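Local coordinates for protein ectonucleotide pyrophosphatase/phosphodiesterase family member 5 (Mus musculus, PDB 5VEN) that probably hydrolyses phosphodiester or pyrophosphate bonds at a two-zinc active site, with a key tyrosine substitution restricting its hydrolysis of nucleotides, at residues I55-P60 with V77-F82; H252-A257 with H325-A330; I109-Q114 with K131-F136. One frame throughout, in Å; residues are numbered along the deposited sequence.

How the contacts relate
Contacts 1 and 2 meet at the two-zinc site, their centres about 9 Å apart. Each supplies one metal ligand: Thr58 of contact 1 binds one zinc ion, His325 of contact 2 the other, and one water lies within coordinating distance of both metals. Thr56 ties them together, its O 2.8 Å from ND1 of His325 and its OG1 2.8 Å from O of Tyr327, both probable hydrogen bonds. Contact 3 stands apart, with its centre about 21 Å from that of contact 1 and about 29 Å from that of contact 2, on the other side of the chain's centre from contact 2. It packs helix 109-115 against a beta turn, away from the metals.

Contact 1: residues I55-P60 with V77-F82; sequences ITKTYP and VANDMF. With ZN (zinc ion), chain L.
A single water beside a zinc ligand joins Asn79 to the start of helix 58-67, accepting from ND2 of Asn79 at 2.8 Å and from the backbone N of Thr58. Asn79 also holds the helix directly: its OD1 takes the backbone N-H of Tyr59 at 3.0 Å, 160° at the hydrogen, with the donor in the carbonyl plane. CG of Asn79 is anti to its carbonyl carbon (chi1 -64°), which swings the amide toward that N-H.

In the alkaline phosphatase superfamily to which NPP enzymes belong, the nucleophile sits at such a helix N-terminus, and Thr58 fits that place: its OG1 binds zinc at 1.9 Å, alongside Asp22, Asp224 and His225. As in related NPP enzymes, ND2 of Asn79 and N of Thr58 probably form the oxyanion hole, here filled by the water; the OD1 bond fixes how the amide is turned.

Beside the amide, aliphatic groups pack on the backbone of Val77 and Ala78. CG of Pro60 lies 3.6 Å from N of Ala78, and CD1 of Ile55 meets CB of Ala78 at 3.7 Å. Lys57 lays CB against ND2 of Asn79, while its NZ turns off to the carbonyl of Ser253.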
loop_
_atom_site.group_PDB
_atom_site.type_symbol
_atom_site.label_atom_id
_atom_site.label_comp_id
_atom_site.label_asym_id
_atom_site.label_seq_id
_atom_site.Cartn_x
_atom_site.Cartn_y
_atom_site.Cartn_z
ATOM N N ILE A 55 5.021 5.934 -6.593
ATOM C CA ILE A 55 3.708 6.580 -6.657
ATOM C C ILE A 55 2.780 6.016 -5.571
ATOM O O ILE A 55 2.872 4.840 -5.194
ATOM C CB ILE A 55 3.055 6.433 -8.052
ATOM C CG1 ILE A 55 2.669 4.988 -8.358
ATOM C CG2 ILE A 55 3.938 7.112 -9.155
ATOM C CD1 ILE A 55 2.004 4.796 -9.729
ATOM N N THR A 56 1.835 6.847 -5.109
ATOM C CA THR A 56 1.059 6.504 -3.909
ATOM C C THR A 56 -0.164 5.673 -4.320
ATOM O O THR A 56 -1.347 6.034 -4.101
ATOM C CB THR A 56 0.688 7.782 -3.140
ATOM O OG1 THR A 56 0.041 8.692 -4.039
ATOM C CG2 THR A 56 1.936 8.389 -2.520
ATOM N N LYS A 57 0.135 4.519 -4.939
ATOM C CA LYS A 57 -0.827 3.526 -5.410
ATOM C C LYS A 57 -0.660 2.218 -4.634
ATOM O O LYS A 57 0.299 2.030 -3.875
ATOM C CB LYS A 57 -0.684 3.231 -6.914
ATOM C CG LYS A 57 -0.947 4.392 -7.874
ATOM C CD LYS A 57 -2.378 4.721 -8.059
ATOM C CE LYS A 57 -2.526 5.689 -9.213
ATOM N NZ LYS A 57 -3.919 5.828 -9.515
ATOM N N THR A 58 -1.620 1.311 -4.858
ATOM C CA THR A 58 -1.806 0.138 -4.001
ATOM C C THR A 58 -0.644 -0.853 -4.117
ATOM O O THR A 58 -0.085 -1.272 -3.100
ATOM C CB THR A 58 -3.131 -0.541 -4.337
ATOM O OG1 THR A 58 -4.227 0.347 -3.992
ATOM C CG2 THR A 58 -3.335 -1.820 -3.559
ATOM N N TYR A 59 -0.308 -1.275 -5.325
ATOM C CA TYR A 59 0.681 -2.363 -5.420
ATOM C C TYR A 59 2.089 -1.889 -5.064
ATOM O O TYR A 59 2.765 -2.579 -4.272
ATOM C CB TYR A 59 0.594 -3.043 -6.788
ATOM C CG TYR A 59 -0.449 -4.145 -6.718
ATOM C CD1 TYR A 59 -1.744 -3.898 -6.276
ATOM C CD2 TYR A 59 -0.107 -5.443 -6.940
ATOM C CE1 TYR A 59 -2.682 -4.950 -6.176
ATOM C CE2 TYR A 59 -1.007 -6.446 -6.847
ATOM C CZ TYR A 59 -2.283 -6.220 -6.460
ATOM O OH TYR A 59 -3.130 -7.311 -6.357
ATOM N N PRO A 60 2.531 -0.698 -5.486
ATOM C CA PRO A 60 3.842 -0.217 -5.017
ATOM C C PRO A 60 3.911 -0.122 -3.506
ATOM O O PRO A 60 4.926 -0.486 -2.897
ATOM C CB PRO A 60 3.987 1.165 -5.693
ATOM C CG PRO A 60 3.155 1.083 -6.910
ATOM C CD PRO A 60 1.963 0.185 -6.522
ATOM N N VAL A 77 6.577 -0.546 -9.642
ATOM C CA VAL A 77 6.596 0.919 -9.705
ATOM C C VAL A 77 5.194 1.508 -9.906
ATOM O O VAL A 77 5.007 2.705 -9.668
ATOM C CB VAL A 77 7.536 1.469 -10.792
ATOM C CG1 VAL A 77 8.960 0.904 -10.567
ATOM C CG2 VAL A 77 7.050 1.167 -12.187
ATOM N N ALA A 78 4.227 0.710 -10.345
ATOM C CA ALA A 78 2.858 1.171 -10.580
ATOM C C ALA A 78 1.951 -0.039 -10.602
ATOM O O ALA A 78 2.418 -1.185 -10.619
ATOM C CB ALA A 78 2.735 1.929 -11.901
ATOM N N ASN A 79 0.632 0.229 -10.645
ATOM C CA ASN A 79 -0.353 -0.828 -10.830
ATOM C C ASN A 79 -0.429 -1.273 -12.280
ATOM O O ASN A 79 -0.951 -2.353 -12.554
ATOM C CB ASN A 79 -1.759 -0.368 -10.415
ATOM C CG ASN A 79 -1.883 -0.046 -8.961
ATOM O OD1 ASN A 79 -1.135 -0.533 -8.100
ATOM N ND2 ASN A 79 -2.887 0.766 -8.657
ATOM N N ASP A 80 0.027 -0.423 -13.204
ATOM C CA ASP A 80 0.088 -0.718 -14.627
ATOM C C ASP A 80 1.487 -0.379 -15.095
ATOM O O ASP A 80 1.940 0.763 -14.927
ATOM C CB ASP A 80 -0.950 0.082 -15.418
ATOM C CG ASP A 80 -2.353 -0.386 -15.143
ATOM O OD1 ASP A 80 -2.954 0.098 -14.170
ATOM O OD2 ASP A 80 -2.848 -1.259 -15.871
ATOM N N MET A 81 2.166 -1.379 -15.666
ATOM C CA MET A 81 3.574 -1.252 -16.005
ATOM C C MET A 81 3.841 -1.951 -17.321
ATOM O O MET A 81 3.125 -2.872 -17.733
ATOM C CB MET A 81 4.498 -1.909 -14.982
ATOM C CG MET A 81 4.392 -1.396 -13.593
ATOM S SD MET A 81 5.549 -2.217 -12.507
ATOM C CE MET A 81 4.623 -3.663 -12.025
ATOM N N PHE A 82 4.941 -1.537 -17.931
ATOM C CA PHE A 82 5.491 -2.225 -19.088
ATOM C C PHE A 82 6.972 -2.411 -18.836
ATOM O O PHE A 82 7.670 -1.434 -18.548
ATOM C CB PHE A 82 5.287 -1.458 -20.384
ATOM C CG PHE A 82 6.036 -2.076 -21.547
ATOM C CD1 PHE A 82 5.680 -3.334 -22.041
ATOM C CD2 PHE A 82 7.086 -1.400 -22.141
ATOM C CE1 PHE A 82 6.373 -3.919 -23.118
ATOM C CE2 PHE A 82 7.797 -1.987 -23.215
ATOM C CZ PHE A 82 7.435 -3.237 -23.689
HETATM ZN ZN ZN L . -4.744 1.161 -2.328
HETATM O O HOH W 1 -4.308 1.740 -6.435
HETATM O O HOH W 2 -6.429 1.515 -4.226
#

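Contact 2: residues H252-A257 with H325-A330; sequences HSPVAA and HGYDNA. With ZN (zinc ion), chain K.
Pro254 sits squarely on the ring of Tyr327. Its CG stands 3.7 Å from the ring centroid and only 10° off the normal, a CH-pi contact over one face, while CB reaches the rim at CE1, 3.2 Å away. The other end of the pyrrolidine, CD, lies 3.2 Å from the carbonyl O of His325, and CG2 of Val255 closes the group at 3.5 Å from O of Gly326. Gly326 gives the proline room: a side chain there would run into CD, and the backbone angles alone would press a CB against the carbonyl O of His325.

The next shell holds these groups in place. A cis peptide precedes Pro254, whose backbone pairs with Ala306 of the neighbouring strand. The Tyr327 hydroxyl donates to the carbonyl of Trp310 and accepts from a water, 3.0 Å from OH, that also bonds OG of Ser253. An alanine in place of Tyr327 would take away the ring and its hydroxyl together, and is likely to leave Pro254 without its aromatic cover and the Trp310 carbonyl without this donor.

Just before the glycine, chi1 of 53° turns the His325 imidazole off the proline side toward the metal, where NE2 meets zinc at 2.0 Å; the other ring nitrogen, ND1, is held by the carbonyl O of Thr56. Asp177, His181 and two waters, one of them also near the second zinc, complete this half of the two-zinc centre characteristic of NPP phosphodiesterases.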
loop_
_atom_site.group_PDB
_atom_site.type_symbol
_atom_site.label_atom_id
_atom_site.label_comp_id
_atom_site.label_asym_id
_atom_site.label_seq_id
_atom_site.Cartn_x
_atom_site.Cartn_y
_atom_site.Cartn_z
ATOM N N HIS A 252 -2.250 5.927 -16.489
ATOM C CA HIS A 252 -2.965 7.140 -16.894
ATOM C C HIS A 252 -2.930 8.321 -15.930
ATOM O O HIS A 252 -2.434 9.398 -16.301
ATOM C CB HIS A 252 -4.422 6.800 -17.193
ATOM C CG HIS A 252 -4.629 6.085 -18.498
ATOM N ND1 HIS A 252 -5.546 6.509 -19.442
ATOM C CD2 HIS A 252 -4.072 4.954 -18.996
ATOM C CE1 HIS A 252 -5.541 5.671 -20.464
ATOM N NE2 HIS A 252 -4.656 4.718 -20.220
ATOM N N SER A 253 -3.508 8.181 -14.741
ATOM C CA SER A 253 -3.667 9.333 -13.832
ATOM C C SER A 253 -3.518 8.901 -12.404
ATOM O O SER A 253 -3.981 7.805 -12.031
ATOM C CB SER A 253 -5.028 10.014 -14.008
ATOM O OG SER A 253 -5.127 11.212 -13.255
ATOM N N PRO A 254 -2.918 9.771 -11.567
ATOM C CA PRO A 254 -2.398 11.121 -11.816
ATOM C C PRO A 254 -0.915 11.152 -12.205
ATOM O O PRO A 254 -0.335 12.214 -12.257
ATOM C CB PRO A 254 -2.608 11.808 -10.467
ATOM C CG PRO A 254 -2.326 10.699 -9.502
ATOM C CD PRO A 254 -2.861 9.446 -10.130
ATOM N N VAL A 255 -0.309 9.982 -12.429
ATOM C CA VAL A 255 1.074 9.904 -12.905
ATOM C C VAL A 255 1.024 9.217 -14.262
ATOM O O VAL A 255 0.932 7.985 -14.361
ATOM C CB VAL A 255 1.997 9.185 -11.921
ATOM C CG1 VAL A 255 3.464 9.130 -12.434
ATOM C CG2 VAL A 255 1.926 9.909 -10.581
ATOM N N ALA A 256 1.087 10.020 -15.315
ATOM C CA ALA A 256 0.985 9.502 -16.665
ATOM C C ALA A 256 2.368 9.009 -17.075
ATOM O O ALA A 256 3.324 9.790 -17.095
ATOM C CB ALA A 256 0.474 10.572 -17.622
ATOM N N ALA A 257 2.471 7.719 -17.334
ATOM C CA ALA A 257 3.711 7.083 -17.788
ATOM C C ALA A 257 3.624 6.973 -19.306
ATOM O O ALA A 257 2.826 6.189 -19.836
ATOM C CB ALA A 257 3.885 5.717 -17.136
ATOM N N HIS A 325 -5.794 8.928 -5.820
ATOM C CA HIS A 325 -4.515 8.971 -5.136
ATOM C C HIS A 325 -3.453 8.560 -6.156
ATOM O O HIS A 325 -3.762 8.233 -7.304
ATOM C CB HIS A 325 -4.533 8.042 -3.917
ATOM C CG HIS A 325 -4.967 6.665 -4.269
ATOM N ND1 HIS A 325 -4.077 5.674 -4.627
ATOM C CD2 HIS A 325 -6.210 6.117 -4.385
ATOM C CE1 HIS A 325 -4.745 4.567 -4.914
ATOM N NE2 HIS A 325 -6.045 4.817 -4.806
ATOM N N GLY A 326 -2.213 8.547 -5.728
ATOM C CA GLY A 326 -1.076 8.369 -6.637
ATOM C C GLY A 326 -0.156 9.575 -6.718
ATOM O O GLY A 326 0.980 9.458 -7.215
ATOM N N TYR A 327 -0.611 10.721 -6.195
ATOM C CA TYR A 327 0.091 11.990 -6.176
ATOM C C TYR A 327 1.376 11.897 -5.344
ATOM O O TYR A 327 1.632 10.930 -4.615
ATOM C CB TYR A 327 -0.833 13.067 -5.605
ATOM C CG TYR A 327 -2.123 13.194 -6.383
ATOM C CD1 TYR A 327 -2.187 13.925 -7.567
ATOM C CD2 TYR A 327 -3.274 12.553 -5.946
ATOM C CE1 TYR A 327 -3.382 14.039 -8.299
ATOM C CE2 TYR A 327 -4.483 12.651 -6.680
ATOM C CZ TYR A 327 -4.516 13.388 -7.858
ATOM O OH TYR A 327 -5.685 13.496 -8.595
ATOM N N ASP A 328 2.175 12.946 -5.453
ATOM C CA ASP A 328 3.362 13.189 -4.635
ATOM C C ASP A 328 3.203 12.670 -3.206
ATOM O O ASP A 328 2.263 13.065 -2.492
ATOM C CB ASP A 328 3.629 14.719 -4.661
ATOM C CG ASP A 328 4.965 15.114 -4.075
ATOM O OD1 ASP A 328 5.594 14.339 -3.342
ATOM O OD2 ASP A 328 5.364 16.278 -4.333
ATOM N N ASN A 329 4.105 11.768 -2.771
ATOM C CA ASN A 329 4.038 11.211 -1.426
ATOM C C ASN A 329 4.387 12.206 -0.332
ATOM O O ASN A 329 4.234 11.839 0.840
ATOM C CB ASN A 329 4.935 9.974 -1.278
ATOM C CG ASN A 329 6.426 10.301 -1.430
ATOM O OD1 ASN A 329 6.796 11.217 -2.157
ATOM N ND2 ASN A 329 7.255 9.519 -0.782
ATOM N N ALA A 330 4.812 13.433 -0.650
ATOM C CA ALA A 330 4.980 14.463 0.362
ATOM C C ALA A 330 3.644 15.040 0.817
ATOM O O ALA A 330 3.582 15.671 1.883
ATOM C CB ALA A 330 5.891 15.565 -0.167
HETATM ZN ZN ZN K . -7.586 3.469 -4.899
HETATM O O HOH W 3 -6.477 11.541 -10.756
HETATM O O HOH W 4 -6.953 1.910 -5.964
HETATM O O HOH W 2 -6.429 1.515 -4.226
#

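Contact 3: residues I109-Q114 with K131-F136; sequences IWITNQ and KIHDSF
Ile111 lays the end of its side chain over the turn formed by Ile132 to Ser135. CD1 comes within 3.2 Å of the carbonyl O of Ile132 and 4.0 Å of CB of Ser135, and it meets the His133 ring at the edge, near its plane. NE2 of His133 bonds the carbonyl O of Ala106, which holds that ring. The extended chain of Ile111, with CG1 beside the backbone N (chi1 -64°) and CD1 anti beyond it, carries the methyl out from the helix to the turn. This is a type I' beta turn, with His133 and Asp134 at its two corners, both in the left-handed region of the backbone. Ile132 and Ser135 close it with a pair of backbone hydrogen bonds, so the carbonyl touched by the methyl is already engaged by N of Ser135.

Polar bonds secure the side of the contact toward Phe136. NE2 of Gln114 donates to the carbonyl O of Phe136 at 2.9 Å, with 160° at the hydrogen; the acceptor lies near the plane of the Gln114 amide, whereas the donor is tilted 16° from the carbonyl plane. OE1 of Gln114 accepts from Ser120 and from the backbone N of Thr138, so the amide is held at both ends and its rotation is set. Trp110 brings NE1 to a water 2.9 Å away, in the plane of the indole, and the water donates to the carbonyl O of Ser135. CD1 of the same indole packs 4.1 Å from C of Phe136.

The turn lies in the loop between strands 120-123 and 139-140 of the central mixed sheet and rests on helix 109-115. Ile109, on that helix, packs on strand 168-173 and helix 359-366, while Trp110 touches Val66 and Ile132 touches Tyr63, both on helix 58-67.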
loop_
_atom_site.group_PDB
_atom_site.type_symbol
_atom_site.label_atom_id
_atom_site.label_comp_id
_atom_site.label_asym_id
_atom_site.label_seq_id
_atom_site.Cartn_x
_atom_site.Cartn_y
_atom_site.Cartn_z
ATOM N N ILE A 109 8.720 -10.365 2.854
ATOM C CA ILE A 109 9.105 -10.827 4.177
ATOM C C ILE A 109 8.563 -12.230 4.475
ATOM O O ILE A 109 9.159 -12.963 5.269
ATOM C CB ILE A 109 8.676 -9.806 5.248
ATOM C CG1 ILE A 109 9.303 -10.170 6.599
ATOM C CG2 ILE A 109 7.174 -9.713 5.347
ATOM C CD1 ILE A 109 9.139 -9.153 7.699
ATOM N N TRP A 110 7.445 -12.637 3.862
ATOM C CA TRP A 110 6.932 -13.965 4.186
ATOM C C TRP A 110 7.913 -15.040 3.725
ATOM O O TRP A 110 8.033 -16.086 4.386
ATOM C CB TRP A 110 5.529 -14.224 3.615
ATOM C CG TRP A 110 5.283 -13.960 2.172
ATOM C CD1 TRP A 110 5.540 -14.784 1.103
ATOM C CD2 TRP A 110 4.692 -12.783 1.630
ATOM N NE1 TRP A 110 5.137 -14.181 -0.063
ATOM C CE2 TRP A 110 4.618 -12.950 0.238
ATOM C CE3 TRP A 110 4.192 -11.616 2.200
ATOM C CZ2 TRP A 110 4.091 -11.979 -0.597
ATOM C CZ3 TRP A 110 3.668 -10.660 1.385
ATOM C CH2 TRP A 110 3.614 -10.841 -0.005
ATOM N N ILE A 111 8.649 -14.800 2.631
ATOM C CA ILE A 111 9.662 -15.779 2.199
ATOM C C ILE A 111 10.799 -15.849 3.208
ATOM O O ILE A 111 11.256 -16.940 3.589
ATOM C CB ILE A 111 10.173 -15.428 0.798
ATOM C CG1 ILE A 111 9.000 -15.562 -0.172
ATOM C CG2 ILE A 111 11.333 -16.334 0.393
ATOM C CD1 ILE A 111 9.351 -15.222 -1.578
ATOM N N THR A 112 11.272 -14.684 3.660
ATOM C CA THR A 112 12.355 -14.647 4.637
ATOM C C THR A 112 11.931 -15.307 5.940
ATOM O O THR A 112 12.706 -16.072 6.560
ATOM C CB THR A 112 12.773 -13.196 4.867
ATOM O OG1 THR A 112 13.246 -12.672 3.624
ATOM C CG2 THR A 112 13.870 -13.099 5.919
ATOM N N ASN A 113 10.695 -15.039 6.356
ATOM C CA ASN A 113 10.126 -15.660 7.539
ATOM C C ASN A 113 10.140 -17.184 7.429
ATOM O O ASN A 113 10.410 -17.888 8.410
ATOM C CB ASN A 113 8.699 -15.180 7.708
ATOM C CG ASN A 113 8.101 -15.592 9.010
ATOM O OD1 ASN A 113 8.741 -15.487 10.070
ATOM N ND2 ASN A 113 6.856 -16.050 8.959
ATOM N N GLN A 114 9.792 -17.698 6.253
ATOM C CA GLN A 114 9.659 -19.138 6.063
ATOM C C GLN A 114 11.017 -19.792 5.873
ATOM O O GLN A 114 11.200 -20.940 6.299
ATOM C CB GLN A 114 8.716 -19.412 4.884
ATOM C CG GLN A 114 7.254 -19.067 5.272
ATOM C CD GLN A 114 6.326 -18.657 4.136
ATOM O OE1 GLN A 114 5.301 -17.979 4.379
ATOM N NE2 GLN A 114 6.632 -19.081 2.919
ATOM N N LYS A 131 3.348 -16.361 -7.086
ATOM C CA LYS A 131 4.569 -17.126 -6.873
ATOM C C LYS A 131 5.779 -16.223 -7.069
ATOM O O LYS A 131 5.936 -15.608 -8.130
ATOM C CB LYS A 131 4.615 -18.311 -7.829
ATOM C CG LYS A 131 5.762 -19.246 -7.557
ATOM C CD LYS A 131 5.751 -20.432 -8.524
ATOM C CE LYS A 131 4.790 -21.515 -8.072
ATOM N NZ LYS A 131 4.775 -22.778 -8.962
ATOM N N ILE A 132 6.599 -16.099 -6.033
ATOM C CA ILE A 132 7.757 -15.216 -6.048
ATOM C C ILE A 132 8.968 -16.021 -5.588
ATOM O O ILE A 132 8.963 -16.572 -4.484
ATOM C CB ILE A 132 7.540 -13.977 -5.152
ATOM C CG1 ILE A 132 6.253 -13.263 -5.600
ATOM C CG2 ILE A 132 8.717 -13.035 -5.228
ATOM C CD1 ILE A 132 5.828 -12.137 -4.637
ATOM N N HIS A 133 9.995 -16.091 -6.435
ATOM C CA HIS A 133 11.160 -16.938 -6.150
ATOM C C HIS A 133 10.700 -18.353 -5.821
ATOM O O HIS A 133 11.145 -18.962 -4.848
ATOM C CB HIS A 133 11.998 -16.376 -4.997
ATOM C CG HIS A 133 12.502 -14.997 -5.235
ATOM N ND1 HIS A 133 13.342 -14.679 -6.285
ATOM C CD2 HIS A 133 12.266 -13.838 -4.569
ATOM C CE1 HIS A 133 13.596 -13.382 -6.256
ATOM N NE2 HIS A 133 12.952 -12.849 -5.229
ATOM N N ASP A 134 9.749 -18.851 -6.604
ATOM C CA ASP A 134 9.195 -20.201 -6.471
ATOM C C ASP A 134 8.474 -20.433 -5.144
ATOM O O ASP A 134 8.265 -21.588 -4.752
ATOM C CB ASP A 134 10.283 -21.288 -6.636
ATOM C CG ASP A 134 10.901 -21.292 -8.021
ATOM O OD1 ASP A 134 10.200 -20.960 -9.007
ATOM O OD2 ASP A 134 12.098 -21.631 -8.125
ATOM N N SER A 135 8.061 -19.372 -4.437
ATOM C CA SER A 135 7.463 -19.501 -3.118
ATOM C C SER A 135 6.179 -18.692 -3.020
ATOM O O SER A 135 6.029 -17.651 -3.669
ATOM C CB SER A 135 8.412 -19.037 -2.035
ATOM O OG SER A 135 9.557 -19.866 -2.015
ATOM N N PHE A 136 5.286 -19.184 -2.165
ATOM C CA PHE A 136 4.081 -18.539 -1.675
ATOM C C PHE A 136 4.189 -18.397 -0.168
ATOM O O PHE A 136 5.018 -19.072 0.466
ATOM C CB PHE A 136 2.833 -19.366 -1.981
ATOM C CG PHE A 136 2.510 -19.481 -3.429
ATOM C CD1 PHE A 136 1.781 -18.491 -4.070
ATOM C CD2 PHE A 136 2.879 -20.605 -4.139
ATOM C CE1 PHE A 136 1.459 -18.595 -5.400
ATOM C CE2 PHE A 136 2.541 -20.722 -5.513
ATOM C CZ PHE A 136 1.827 -19.713 -6.124
HETATM O O HOH W 5 5.030 -15.230 -2.727
#